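Local coordinates for protein CofB (Escherichia coli, PDB 5AX6) that forms homotrimers as a minor pilin subunit of the CFA/III type IVb pilus of enterotoxigenic bacteria and probably takes part in pilus assembly, at residues Glu28-Ile33 and Ile41-Tyr46; Phe87-Cys92 and Asn100-Lys105; Phe354-Ala359 and Tyr472-Phe477; Thr375-Arg380 and Tyr454-Met459. All coordinates share one frame; numbering follows the deposited sequence.

Interaction 1 (Glu28-Ile33 and Ile41-Tyr46); sequences EQITVI and ITNPLY
Ile-30 and Ile-41 are an antiparallel hydrogen-bonded pair, joined by two backbone hydrogen bonds. Ile-30 N donates to Ile-41 O at 2.8 Å and Ile-41 N to Ile-30 O at 2.9 Å. Their side chains meet on one face, CG1 of Ile-30 lying 3.7 Å from CG1 of Ile-41. Both CG1 branches stand between backbone N and carbonyl carbon (chi1 57° and 62°). CD1 of Ile-41 then reaches the two methyls of Val-32, while CD1 of Ile-30 rests on CD of Pro-44. This is an antiparallel beta hairpin, strands 29-34 and 37-42, in the pilin domain. On its other face the Gln-29 chain bends at chi2 (-65°), which brings OE1 to 3.1 Å from Thr-42 OG1. With an alanine here the amide beside Thr-42 OG1 is gone, and the hydroxyl would probably be freer to turn. Asn-43 N donates to Glu-28 O at 2.7 Å. Asn-43 OD1 accepts from Leu-45 N at 2.9 Å, an Asx turn that starts the 3-10 segment 44-45. The Tyr-46 ring touches CA and CG of Glu-28, and its OH bonds to Val-25 O. Arg-240 of the second subunit bonds to Gln-29 O and Thr-31 OG1.

Interaction 2 (Phe87-Cys92 and Asn100-Lys105); sequences FTRKYC and NYEFSK. With ACT (acetate ion), chain B.
Arg-89 crosses Glu-102 at a slant and passes the backbone of Phe-103. Its CB lies 3.4 Å from Glu-102 OE1. CG and CD follow at 3.5 and 3.3 Å from Phe-103 O. The chain bends at chi3 (-59°), and NH1 forms a salt bridge with Glu-102 OE2 at 2.8 Å. The carboxylate sits at the guanidinium edge and OE2 uses its syn lone pair, yet the planes are 86° apart. NE turns to Asp-106 in a second salt bridge. The other carboxylate oxygen, Glu-102 OE1, accepts from Tyr-91 N at 2.9 Å and meets the edge of the Tyr-91 ring. Lys-90 N donates to Tyr-101 O at 2.9 Å. These bonds tie together two parts of an irregular pilin-domain loop, also braced by the Cys-92 to Cys-110 disulfide. A glutamine in place of Glu-102 would probably leave Arg-89 without one of its two charged mates. Each oxygen of Glu-102 meets a different donor, which holds the carboxylate against rotation, and the arginine probably favours its negative charge.

Interaction 3 (Phe354-Ala359 and Tyr472-Phe477); sequences FSNSNA and YLNPKF
Phe-354 lays its CB against the backbone of Asn-474, 3.3 Å from the carbonyl carbon C. The ring and the Asn-474 amide are nearly parallel, 15° apart, but the two side chains cross at a slant. Pro-475 O approaches the ring edge. Asn-356 makes three hydrogen bonds across the contact. Its N donates to Asn-474 O at 2.9 Å, and its O accepts from Lys-476 N at 3.0 Å. Its side-chain ND2 reaches Leu-473 O at 2.8 Å, with that oxygen near the amide plane but the donor well above the carbonyl plane. Lys-476 CG stands between its backbone N and carbonyl carbon (chi1 59°). The extended chain then passes Asn-356 O and delivers NZ to Ser-357 OG at 2.9 Å; NZ also bonds to Tyr-419 O. The contact fastens the loop after strand 341-353 to the end of strand 468-473 in the C-terminal domain, joining its two sheets. The N, O and ND2 of Asn-356 are all met by backbone atoms, and the ND2 bond probably limits turning of the amide.

Interaction 4 (Thr375-Arg380 and Tyr454-Met459); sequences TSEKGR and YITATM
Thr-375 sits over one face of the buried Tyr-454 ring, the tight part of the contact. Its CA is 3.9 Å from the ring centroid and 22° off the normal, a CH-pi contact, and its CG2 reaches 3.9 Å from CE2 of Tyr-454. Thr-375 itself lies on the solvent side. Arg-380 runs side by side with the tyrosine and is looser, NE 4.1 Å from CD1 at the ring edge. CG2 of Thr-456 touches both Glu-377 OE1 at 3.6 Å and Arg-380 CB at 3.8 Å. A type II beta turn from Glu-377 to Arg-380 brings these two side chains to strand 452-463, with Gly-379 at its positive-phi position. Arg-380 NH1 closes back on Glu-377 O at 2.8 Å. Glu-377 OE2 has a hydrogen bond to Tyr-370 OH. The loop thus meets the strand by van der Waals and CH-pi contact, while Arg-380 and Glu-377 find their charged partners elsewhere, in salt bridges to Glu-382 and to Arg-430 of the second subunit.

In the fold
The four contacts form two pairs at opposite ends of a long subunit. Interactions 1 and 2 lie in the pilin domain, their centres 11 Å apart. Ile-33 N meets Glu-102 O at 2.8 Å, so the loop of interaction 2 adds to the hairpin edge. Pro-44 and Tyr-101 pack together beside a bound acetate, probably from the crystallisation liquor. Interactions 3 and 4 belong to the C-terminal domain, with centres 9 Å apart. Asn-474 OD1 accepts from Ala-457 N at 2.8 Å, fastening the residue just after strand 468-473 to strand 452-463. The centres of interactions 1 and 3 are 88 Å apart. Interactions 1 and 4 both touch the second subunit, consistent with a trimer joined at both ends.

Interaction 1 (Glu28-Ile33 and Ile41-Tyr46)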
loop_
_atom_site.group_PDB
_atom_site.type_symbol
_atom_site.label_atom_id
_atom_site.label_comp_id
_atom_site.label_asym_id
_atom_site.label_seq_id
_atom_site.Cartn_x
_atom_site.Cartn_y
_atom_site.Cartn_z
ATOM N N GLU A 28 10.859 25.118 13.040
ATOM C CA GLU A 28 10.823 26.552 12.813
ATOM C C GLU A 28 9.398 27.041 12.606
ATOM O O GLU A 28 9.051 28.154 13.008
ATOM C CB GLU A 28 11.688 26.941 11.617
ATOM C CG GLU A 28 11.638 28.423 11.331
ATOM C CD GLU A 28 12.914 28.930 10.689
ATOM O OE1 GLU A 28 13.869 28.136 10.555
ATOM O OE2 GLU A 28 12.959 30.124 10.326
ATOM N N GLN A 29 8.584 26.208 11.963
ATOM C CA GLN A 29 7.156 26.450 11.838
ATOM C C GLN A 29 6.429 25.496 12.779
ATOM O O GLN A 29 6.696 24.295 12.768
ATOM C CB GLN A 29 6.686 26.244 10.394
ATOM C CG GLN A 29 7.315 27.211 9.388
ATOM C CD GLN A 29 6.913 28.666 9.620
ATOM O OE1 GLN A 29 7.725 29.493 10.052
ATOM N NE2 GLN A 29 5.664 28.986 9.320
ATOM N N ILE A 30 5.529 26.019 13.605
ATOM C CA ILE A 30 4.831 25.160 14.563
ATOM C C ILE A 30 3.328 25.280 14.432
ATOM O O ILE A 30 2.823 26.292 13.952
ATOM C CB ILE A 30 5.217 25.484 16.030
ATOM C CG1 ILE A 30 4.925 26.948 16.346
ATOM C CG2 ILE A 30 6.678 25.200 16.258
ATOM C CD1 ILE A 30 5.132 27.301 17.814
ATOM N N THR A 31 2.620 24.245 14.879
ATOM C CA THR A 31 1.164 24.257 14.888
ATOM C C THR A 31 0.657 24.691 16.266
ATOM O O THR A 31 0.989 24.076 17.276
ATOM C CB THR A 31 0.572 22.867 14.538
ATOM O OG1 THR A 31 1.095 22.417 13.280
ATOM C CG2 THR A 31 -0.948 22.946 14.441
ATOM N N VAL A 32 -0.130 25.759 16.297
ATOM C CA VAL A 32 -0.757 26.216 17.536
ATOM C C VAL A 32 -2.261 26.276 17.353
ATOM O O VAL A 32 -2.759 26.167 16.233
ATOM C CB VAL A 32 -0.244 27.596 17.963
ATOM C CG1 VAL A 32 1.256 27.528 18.289
ATOM C CG2 VAL A 32 -0.517 28.625 16.875
ATOM N N ILE A 33 -2.984 26.435 18.457
ATOM C CA ILE A 33 -4.424 26.628 18.406
ATOM C C ILE A 33 -4.722 28.094 18.676
ATOM O O ILE A 33 -4.283 28.638 19.686
ATOM C CB ILE A 33 -5.168 25.761 19.454
ATOM C CG1 ILE A 33 -4.648 24.321 19.452
ATOM C CG2 ILE A 33 -6.678 25.833 19.235
ATOM C CD1 ILE A 33 -4.854 23.596 18.150
ATOM N N ILE A 41 2.350 28.869 12.684
ATOM C CA ILE A 41 3.062 30.110 12.915
ATOM C C ILE A 41 4.560 29.856 12.998
ATOM O O ILE A 41 5.014 28.720 13.154
ATOM C CB ILE A 41 2.608 30.809 14.219
ATOM C CG1 ILE A 41 2.901 29.899 15.425
ATOM C CG2 ILE A 41 1.136 31.185 14.142
ATOM C CD1 ILE A 41 2.786 30.610 16.759
ATOM N N THR A 42 5.324 30.926 12.870
ATOM C CA THR A 42 6.741 30.850 13.132
ATOM C C THR A 42 6.951 30.559 14.624
ATOM O O THR A 42 6.347 31.208 15.477
ATOM C CB THR A 42 7.436 32.150 12.730
ATOM O OG1 THR A 42 7.331 32.309 11.308
ATOM C CG2 THR A 42 8.904 32.127 13.138
ATOM N N ASN A 43 7.795 29.580 14.923
ATOM C CA ASN A 43 8.229 29.320 16.300
ATOM C C ASN A 43 8.734 30.622 16.945
ATOM O O ASN A 43 9.554 31.330 16.356
ATOM C CB ASN A 43 9.324 28.240 16.301
ATOM C CG ASN A 43 9.625 27.697 17.689
ATOM O OD1 ASN A 43 9.627 28.436 18.677
ATOM N ND2 ASN A 43 9.895 26.393 17.766
ATOM N N PRO A 44 8.243 30.953 18.153
ATOM C CA PRO A 44 8.708 32.187 18.800
ATOM C C PRO A 44 10.223 32.230 18.991
ATOM O O PRO A 44 10.782 33.317 19.129
ATOM C CB PRO A 44 7.983 32.173 20.163
ATOM C CG PRO A 44 7.563 30.758 20.369
ATOM C CD PRO A 44 7.237 30.259 18.974
ATOM N N LEU A 45 10.878 31.071 19.006
ATOM C CA LEU A 45 12.339 31.048 19.032
ATOM C C LEU A 45 12.920 31.878 17.897
ATOM O O LEU A 45 13.981 32.484 18.039
ATOM C CB LEU A 45 12.859 29.608 18.932
ATOM C CG LEU A 45 12.602 28.660 20.105
ATOM C CD1 LEU A 45 13.096 27.260 19.751
ATOM C CD2 LEU A 45 13.300 29.151 21.358
ATOM N N TYR A 46 12.229 31.914 16.760
ATOM C CA TYR A 46 12.852 32.448 15.551
ATOM C C TYR A 46 12.210 33.745 15.043
ATOM O O TYR A 46 12.382 34.136 13.881
ATOM C CB TYR A 46 12.844 31.357 14.479
ATOM C CG TYR A 46 13.465 30.080 14.992
ATOM C CD1 TYR A 46 14.786 30.062 15.432
ATOM C CD2 TYR A 46 12.729 28.899 15.067
ATOM C CE1 TYR A 46 15.366 28.893 15.932
ATOM C CE2 TYR A 46 13.295 27.726 15.558
ATOM C CZ TYR A 46 14.609 27.728 15.990
ATOM O OH TYR A 46 15.172 26.569 16.480
HETATM O O HOH W 1 13.864 32.610 11.122
#

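Interaction 2 (Phe87-Cys92 and Asn100-Lys105)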
loop_
_atom_site.group_PDB
_atom_site.type_symbol
_atom_site.label_atom_id
_atom_site.label_comp_id
_atom_site.label_asym_id
_atom_site.label_seq_id
_atom_site.Cartn_x
_atom_site.Cartn_y
_atom_site.Cartn_z
ATOM N N PHE A 87 7.611 26.797 27.363
ATOM C CA PHE A 87 7.794 25.615 26.528
ATOM C C PHE A 87 6.682 24.598 26.733
ATOM O O PHE A 87 6.790 23.448 26.298
ATOM C CB PHE A 87 9.144 24.978 26.816
ATOM C CG PHE A 87 10.283 25.876 26.473
ATOM C CD1 PHE A 87 10.747 25.943 25.167
ATOM C CD2 PHE A 87 10.857 26.688 27.440
ATOM C CE1 PHE A 87 11.785 26.794 24.828
ATOM C CE2 PHE A 87 11.897 27.542 27.120
ATOM C CZ PHE A 87 12.365 27.600 25.804
ATOM N N THR A 88 5.615 25.030 27.395
ATOM C CA THR A 88 4.450 24.166 27.580
ATOM C C THR A 88 3.176 24.910 27.184
ATOM O O THR A 88 3.185 26.122 27.060
ATOM C CB THR A 88 4.341 23.655 29.034
ATOM O OG1 THR A 88 4.419 24.760 29.944
ATOM C CG2 THR A 88 5.476 22.677 29.327
ATOM N N ARG A 89 2.090 24.180 26.963
ATOM C CA ARG A 89 0.863 24.814 26.475
ATOM C C ARG A 89 0.336 25.889 27.414
ATOM O O ARG A 89 0.362 25.732 28.634
ATOM C CB ARG A 89 -0.229 23.771 26.256
ATOM C CG ARG A 89 0.066 22.764 25.152
ATOM C CD ARG A 89 -1.100 21.782 24.990
ATOM N NE ARG A 89 -1.372 21.043 26.227
ATOM C CZ ARG A 89 -2.423 21.252 27.022
ATOM N NH1 ARG A 89 -3.316 22.185 26.721
ATOM N NH2 ARG A 89 -2.577 20.526 28.128
ATOM N N LYS A 90 -0.165 26.969 26.831
ATOM C CA LYS A 90 -0.845 28.005 27.600
ATOM C C LYS A 90 -1.963 27.405 28.469
ATOM O O LYS A 90 -2.130 27.788 29.624
ATOM C CB LYS A 90 -1.419 29.060 26.668
ATOM C CG LYS A 90 -2.253 30.147 27.346
ATOM C CD LYS A 90 -2.734 31.172 26.330
ATOM C CE LYS A 90 -3.434 32.359 26.993
ATOM N NZ LYS A 90 -2.489 33.214 27.778
ATOM N N TYR A 91 -2.706 26.448 27.921
ATOM C CA TYR A 91 -3.839 25.892 28.655
ATOM C C TYR A 91 -3.499 24.589 29.347
ATOM O O TYR A 91 -4.348 23.709 29.490
ATOM C CB TYR A 91 -5.047 25.736 27.720
ATOM C CG TYR A 91 -5.540 27.103 27.334
ATOM C CD1 TYR A 91 -6.156 27.922 28.277
ATOM C CD2 TYR A 91 -5.322 27.616 26.056
ATOM C CE1 TYR A 91 -6.577 29.205 27.953
ATOM C CE2 TYR A 91 -5.744 28.899 25.721
ATOM C CZ TYR A 91 -6.374 29.682 26.672
ATOM O OH TYR A 91 -6.791 30.949 26.354
ATOM N N CYS A 92 -2.244 24.474 29.774
ATOM C CA CYS A 92 -1.863 23.486 30.775
ATOM C C CYS A 92 -2.753 23.620 32.016
ATOM O O CYS A 92 -2.958 22.652 32.748
ATOM C CB CYS A 92 -0.401 23.650 31.169
ATOM S SG CYS A 92 0.727 22.755 30.048
ATOM N N ASN A 100 2.123 32.311 25.966
ATOM C CA ASN A 100 1.289 32.901 24.927
ATOM C C ASN A 100 0.877 31.932 23.827
ATOM O O ASN A 100 0.155 32.314 22.907
ATOM C CB ASN A 100 2.010 34.098 24.304
ATOM C CG ASN A 100 1.967 35.325 25.189
ATOM O OD1 ASN A 100 1.030 35.503 25.972
ATOM N ND2 ASN A 100 2.977 36.177 25.073
ATOM N N TYR A 101 1.323 30.682 23.928
ATOM C CA TYR A 101 1.112 29.725 22.854
ATOM C C TYR A 101 0.429 28.448 23.297
ATOM O O TYR A 101 0.896 27.727 24.195
ATOM C CB TYR A 101 2.457 29.391 22.185
ATOM C CG TYR A 101 3.133 30.635 21.692
ATOM C CD1 TYR A 101 2.764 31.210 20.483
ATOM C CD2 TYR A 101 4.099 31.263 22.453
ATOM C CE1 TYR A 101 3.358 32.362 20.039
ATOM C CE2 TYR A 101 4.700 32.423 22.022
ATOM C CZ TYR A 101 4.325 32.964 20.814
ATOM O OH TYR A 101 4.917 34.115 20.380
ATOM N N GLU A 102 -0.689 28.159 22.645
ATOM C CA GLU A 102 -1.326 26.875 22.808
ATOM C C GLU A 102 -0.794 25.918 21.757
ATOM O O GLU A 102 -1.409 25.759 20.702
ATOM C CB GLU A 102 -2.852 26.998 22.694
ATOM C CG GLU A 102 -3.588 25.676 22.895
ATOM C CD GLU A 102 -3.376 25.075 24.284
ATOM O OE1 GLU A 102 -2.805 25.759 25.155
ATOM O OE2 GLU A 102 -3.784 23.916 24.508
ATOM N N PHE A 103 0.354 25.297 22.030
ATOM C CA PHE A 103 0.890 24.276 21.130
ATOM C C PHE A 103 -0.132 23.165 20.890
ATOM O O PHE A 103 -0.861 22.779 21.801
ATOM C CB PHE A 103 2.193 23.709 21.694
ATOM C CG PHE A 103 3.177 24.775 22.095
ATOM C CD1 PHE A 103 3.692 25.641 21.147
ATOM C CD2 PHE A 103 3.566 24.925 23.417
ATOM C CE1 PHE A 103 4.590 26.632 21.502
ATOM C CE2 PHE A 103 4.467 25.915 23.779
ATOM C CZ PHE A 103 4.968 26.769 22.832
ATOM N N SER A 104 -0.204 22.655 19.661
ATOM C CA SER A 104 -1.213 21.639 19.337
ATOM C C SER A 104 -0.883 20.306 19.974
ATOM O O SER A 104 -1.761 19.471 20.149
ATOM C CB SER A 104 -1.362 21.459 17.821
ATOM O OG SER A 104 -0.154 21.002 17.244
ATOM N N LYS A 105 0.387 20.121 20.322
ATOM C CA LYS A 105 0.873 18.912 20.973
ATOM C C LYS A 105 1.764 19.306 22.141
ATOM O O LYS A 105 2.305 20.402 22.141
ATOM C CB LYS A 105 1.669 18.072 19.979
ATOM C CG LYS A 105 2.935 18.818 19.504
ATOM C CD LYS A 105 3.747 18.029 18.478
ATOM C CE LYS A 105 4.801 18.912 17.791
ATOM N NZ LYS A 105 5.352 18.235 16.575
HETATM C C ACT B . 7.146 36.211 22.528
HETATM O O ACT B . 7.424 36.160 21.306
HETATM O OXT ACT B . 8.088 36.510 23.321
HETATM C CH3 ACT B . 5.744 35.933 22.984
HETATM O O HOH W 2 2.850 28.980 25.950
#

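Interaction 3 (Phe354-Ala359 and Tyr472-Phe477)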
loop_
_atom_site.group_PDB
_atom_site.type_symbol
_atom_site.label_atom_id
_atom_site.label_comp_id
_atom_site.label_asym_id
_atom_site.label_seq_id
_atom_site.Cartn_x
_atom_site.Cartn_y
_atom_site.Cartn_z
ATOM N N PHE A 354 -23.932 -38.289 -18.576
ATOM C CA PHE A 354 -23.246 -39.569 -18.693
ATOM C C PHE A 354 -23.315 -39.975 -20.172
ATOM O O PHE A 354 -24.047 -39.350 -20.956
ATOM C CB PHE A 354 -23.875 -40.602 -17.759
ATOM C CG PHE A 354 -23.816 -40.202 -16.304
ATOM C CD1 PHE A 354 -22.682 -40.459 -15.545
ATOM C CD2 PHE A 354 -24.880 -39.549 -15.709
ATOM C CE1 PHE A 354 -22.615 -40.082 -14.213
ATOM C CE2 PHE A 354 -24.820 -39.166 -14.376
ATOM C CZ PHE A 354 -23.689 -39.438 -13.624
ATOM N N SER A 355 -22.536 -40.970 -20.588
ATOM C CA SER A 355 -22.353 -41.131 -22.026
ATOM C C SER A 355 -22.646 -42.517 -22.607
ATOM O O SER A 355 -22.266 -42.781 -23.741
ATOM C CB SER A 355 -20.928 -40.715 -22.412
ATOM O OG SER A 355 -19.942 -41.473 -21.737
ATOM N N ASN A 356 -23.334 -43.387 -21.870
ATOM C CA ASN A 356 -23.788 -44.653 -22.470
ATOM C C ASN A 356 -24.998 -44.418 -23.360
ATOM O O ASN A 356 -25.961 -43.770 -22.951
ATOM C CB ASN A 356 -24.108 -45.702 -21.397
ATOM C CG ASN A 356 -22.857 -46.331 -20.820
ATOM O OD1 ASN A 356 -21.796 -46.307 -21.449
ATOM N ND2 ASN A 356 -22.968 -46.894 -19.622
ATOM N N SER A 357 -24.945 -44.958 -24.579
ATOM C CA SER A 357 -25.932 -44.650 -25.610
ATOM C C SER A 357 -26.692 -45.868 -26.156
ATOM O O SER A 357 -27.889 -45.790 -26.437
ATOM C CB SER A 357 -25.238 -43.931 -26.767
ATOM O OG SER A 357 -26.175 -43.502 -27.728
ATOM N N ASN A 358 -25.998 -46.983 -26.337
ATOM C CA ASN A 358 -26.652 -48.165 -26.882
ATOM C C ASN A 358 -26.968 -49.178 -25.794
ATOM O O ASN A 358 -26.358 -49.161 -24.722
ATOM C CB ASN A 358 -25.791 -48.805 -27.975
ATOM C CG ASN A 358 -24.354 -49.012 -27.540
ATOM O OD1 ASN A 358 -24.082 -49.715 -26.563
ATOM N ND2 ASN A 358 -23.424 -48.413 -28.275
ATOM N N ALA A 359 -27.923 -50.058 -26.090
ATOM C CA ALA A 359 -28.466 -51.004 -25.120
ATOM C C ALA A 359 -27.405 -51.846 -24.419
ATOM O O ALA A 359 -27.513 -52.105 -23.224
ATOM C CB ALA A 359 -29.478 -51.916 -25.801
ATOM N N TYR A 472 -30.408 -48.985 -15.673
ATOM C CA TYR A 472 -29.475 -48.423 -16.638
ATOM C C TYR A 472 -28.203 -47.940 -15.939
ATOM O O TYR A 472 -28.264 -47.426 -14.809
ATOM C CB TYR A 472 -30.109 -47.248 -17.395
ATOM C CG TYR A 472 -31.348 -47.556 -18.209
ATOM C CD1 TYR A 472 -31.422 -48.675 -19.036
ATOM C CD2 TYR A 472 -32.443 -46.695 -18.171
ATOM C CE1 TYR A 472 -32.573 -48.935 -19.789
ATOM C CE2 TYR A 472 -33.582 -46.942 -18.905
ATOM C CZ TYR A 472 -33.644 -48.059 -19.717
ATOM O OH TYR A 472 -34.784 -48.277 -20.451
ATOM N N LEU A 473 -27.065 -48.092 -16.620
ATOM C CA LEU A 473 -25.776 -47.603 -16.142
ATOM C C LEU A 473 -25.310 -46.365 -16.907
ATOM O O LEU A 473 -25.246 -46.382 -18.131
ATOM C CB LEU A 473 -24.711 -48.696 -16.266
ATOM C CG LEU A 473 -23.283 -48.272 -15.917
ATOM C CD1 LEU A 473 -23.164 -47.995 -14.420
ATOM C CD2 LEU A 473 -22.269 -49.330 -16.354
ATOM N N ASN A 474 -24.969 -45.300 -16.184
ATOM C CA ASN A 474 -24.395 -44.092 -16.783
ATOM C C ASN A 474 -25.027 -43.657 -18.105
ATOM O O ASN A 474 -24.338 -43.563 -19.122
ATOM C CB ASN A 474 -22.896 -44.285 -17.007
ATOM C CG ASN A 474 -22.156 -44.628 -15.731
ATOM O OD1 ASN A 474 -22.547 -44.215 -14.637
ATOM N ND2 ASN A 474 -21.078 -45.400 -15.863
ATOM N N PRO A 475 -26.334 -43.383 -18.097
ATOM C CA PRO A 475 -27.092 -43.114 -19.325
ATOM C C PRO A 475 -26.986 -41.673 -19.857
ATOM O O PRO A 475 -26.930 -40.723 -19.075
ATOM C CB PRO A 475 -28.534 -43.414 -18.914
ATOM C CG PRO A 475 -28.574 -43.208 -17.450
ATOM C CD PRO A 475 -27.191 -43.406 -16.898
ATOM N N LYS A 476 -26.972 -41.530 -21.181
ATOM C CA LYS A 476 -26.909 -40.212 -21.818
ATOM C C LYS A 476 -28.169 -39.397 -21.566
ATOM O O LYS A 476 -28.198 -38.190 -21.845
ATOM C CB LYS A 476 -26.699 -40.347 -23.330
ATOM C CG LYS A 476 -27.820 -41.137 -24.005
ATOM C CD LYS A 476 -27.724 -41.076 -25.516
ATOM C CE LYS A 476 -28.868 -41.868 -26.151
ATOM N NZ LYS A 476 -28.709 -42.020 -27.620
ATOM N N PHE A 477 -29.218 -40.047 -21.068
ATOM C CA PHE A 477 -30.442 -39.320 -20.747
ATOM C C PHE A 477 -30.555 -39.034 -19.247
ATOM O O PHE A 477 -31.654 -38.923 -18.687
ATOM C CB PHE A 477 -31.688 -40.062 -21.265
ATOM C CG PHE A 477 -31.648 -41.559 -21.091
ATOM C CD1 PHE A 477 -32.051 -42.145 -19.898
ATOM C CD2 PHE A 477 -31.249 -42.385 -22.143
ATOM C CE1 PHE A 477 -32.039 -43.537 -19.746
ATOM C CE2 PHE A 477 -31.231 -43.776 -21.994
ATOM C CZ PHE A 477 -31.629 -44.344 -20.798
#

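Interaction 4 (Thr375-Arg380 and Tyr454-Met459)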
loop_
_atom_site.group_PDB
_atom_site.type_symbol
_atom_site.label_atom_id
_atom_site.label_comp_id
_atom_site.label_asym_id
_atom_site.label_seq_id
_atom_site.Cartn_x
_atom_site.Cartn_y
_atom_site.Cartn_z
ATOM N N THR A 375 -14.180 -47.148 -11.400
ATOM C CA THR A 375 -12.964 -46.605 -12.000
ATOM C C THR A 375 -12.870 -46.931 -13.483
ATOM O O THR A 375 -12.032 -46.368 -14.196
ATOM C CB THR A 375 -11.674 -47.134 -11.317
ATOM O OG1 THR A 375 -11.603 -48.558 -11.462
ATOM C CG2 THR A 375 -11.639 -46.761 -9.848
ATOM N N SER A 376 -13.731 -47.835 -13.949
ATOM C CA SER A 376 -13.575 -48.404 -15.282
ATOM C C SER A 376 -14.862 -48.518 -16.081
ATOM O O SER A 376 -14.828 -48.889 -17.254
ATOM C CB SER A 376 -12.941 -49.799 -15.181
ATOM O OG SER A 376 -11.555 -49.744 -15.420
ATOM N N GLU A 377 -15.994 -48.217 -15.453
ATOM C CA GLU A 377 -17.287 -48.380 -16.119
ATOM C C GLU A 377 -17.451 -47.474 -17.327
ATOM O O GLU A 377 -17.099 -46.298 -17.291
ATOM C CB GLU A 377 -18.432 -48.116 -15.146
ATOM C CG GLU A 377 -18.847 -49.344 -14.333
ATOM C CD GLU A 377 -19.786 -48.990 -13.197
ATOM O OE1 GLU A 377 -19.844 -47.798 -12.823
ATOM O OE2 GLU A 377 -20.466 -49.901 -12.678
ATOM N N LYS A 378 -17.998 -48.037 -18.394
ATOM C CA LYS A 378 -18.308 -47.262 -19.582
ATOM C C LYS A 378 -19.332 -46.185 -19.255
ATOM O O LYS A 378 -20.277 -46.420 -18.493
ATOM C CB LYS A 378 -18.835 -48.160 -20.701
ATOM C CG LYS A 378 -17.792 -49.114 -21.271
ATOM C CD LYS A 378 -18.119 -49.516 -22.706
ATOM C CE LYS A 378 -17.667 -48.451 -23.694
ATOM N NZ LYS A 378 -16.191 -48.259 -23.642
ATOM N N GLY A 379 -19.130 -45.005 -19.833
ATOM C CA GLY A 379 -20.094 -43.922 -19.743
ATOM C C GLY A 379 -19.923 -43.054 -18.514
ATOM O O GLY A 379 -20.658 -42.082 -18.328
ATOM N N ARG A 380 -18.969 -43.404 -17.664
ATOM C CA ARG A 380 -18.742 -42.644 -16.445
ATOM C C ARG A 380 -18.279 -41.229 -16.779
ATOM O O ARG A 380 -17.765 -40.960 -17.875
ATOM C CB ARG A 380 -17.709 -43.326 -15.559
ATOM C CG ARG A 380 -16.293 -43.267 -16.112
ATOM C CD ARG A 380 -15.360 -44.165 -15.316
ATOM N NE ARG A 380 -14.001 -44.111 -15.848
ATOM C CZ ARG A 380 -13.585 -44.808 -16.902
ATOM N NH1 ARG A 380 -14.420 -45.629 -17.528
ATOM N NH2 ARG A 380 -12.331 -44.692 -17.321
ATOM N N TYR A 454 -14.468 -39.927 -9.988
ATOM C CA TYR A 454 -15.332 -40.788 -10.785
ATOM C C TYR A 454 -16.784 -40.562 -10.440
ATOM O O TYR A 454 -17.172 -40.725 -9.293
ATOM C CB TYR A 454 -14.996 -42.261 -10.563
ATOM C CG TYR A 454 -13.546 -42.589 -10.812
ATOM C CD1 TYR A 454 -13.087 -42.867 -12.094
ATOM C CD2 TYR A 454 -12.640 -42.619 -9.764
ATOM C CE1 TYR A 454 -11.743 -43.172 -12.320
ATOM C CE2 TYR A 454 -11.302 -42.924 -9.984
ATOM C CZ TYR A 454 -10.869 -43.200 -11.262
ATOM O OH TYR A 454 -9.545 -43.510 -11.472
ATOM N N ILE A 455 -17.585 -40.200 -11.436
ATOM C CA ILE A 455 -19.001 -39.990 -11.208
ATOM C C ILE A 455 -19.764 -41.009 -12.024
ATOM O O ILE A 455 -19.585 -41.102 -13.242
ATOM C CB ILE A 455 -19.470 -38.562 -11.584
ATOM C CG1 ILE A 455 -18.660 -37.502 -10.823
ATOM C CG2 ILE A 455 -20.932 -38.389 -11.213
ATOM C CD1 ILE A 455 -17.532 -36.862 -11.616
ATOM N N THR A 456 -20.603 -41.787 -11.345
ATOM C CA THR A 456 -21.372 -42.829 -12.013
ATOM C C THR A 456 -22.792 -42.809 -11.508
ATOM O O THR A 456 -23.082 -42.168 -10.501
ATOM C CB THR A 456 -20.786 -44.220 -11.770
ATOM O OG1 THR A 456 -20.754 -44.469 -10.355
ATOM C CG2 THR A 456 -19.384 -44.306 -12.345
ATOM N N ALA A 457 -23.673 -43.522 -12.198
ATOM C CA ALA A 457 -25.088 -43.489 -11.866
ATOM C C ALA A 457 -25.811 -44.731 -12.344
ATOM O O ALA A 457 -25.520 -45.251 -13.426
ATOM C CB ALA A 457 -25.741 -42.242 -12.479
ATOM N N THR A 458 -26.767 -45.198 -11.550
ATOM C CA THR A 458 -27.736 -46.164 -12.061
ATOM C C THR A 458 -29.107 -45.509 -12.078
ATOM O O THR A 458 -29.396 -44.651 -11.244
ATOM C CB THR A 458 -27.785 -47.460 -11.216
ATOM O OG1 THR A 458 -28.120 -47.131 -9.863
ATOM C CG2 THR A 458 -26.434 -48.155 -11.237
ATOM N N MET A 459 -29.940 -45.911 -13.034
ATOM C CA MET A 459 -31.318 -45.446 -13.117
ATOM C C MET A 459 -32.247 -46.644 -13.231
ATOM O O MET A 459 -31.979 -47.557 -14.004
ATOM C CB MET A 459 -31.522 -44.524 -14.329
ATOM C CG MET A 459 -32.965 -44.009 -14.491
ATOM S SD MET A 459 -33.245 -43.133 -16.054
ATOM C CE MET A 459 -31.728 -42.192 -16.119
#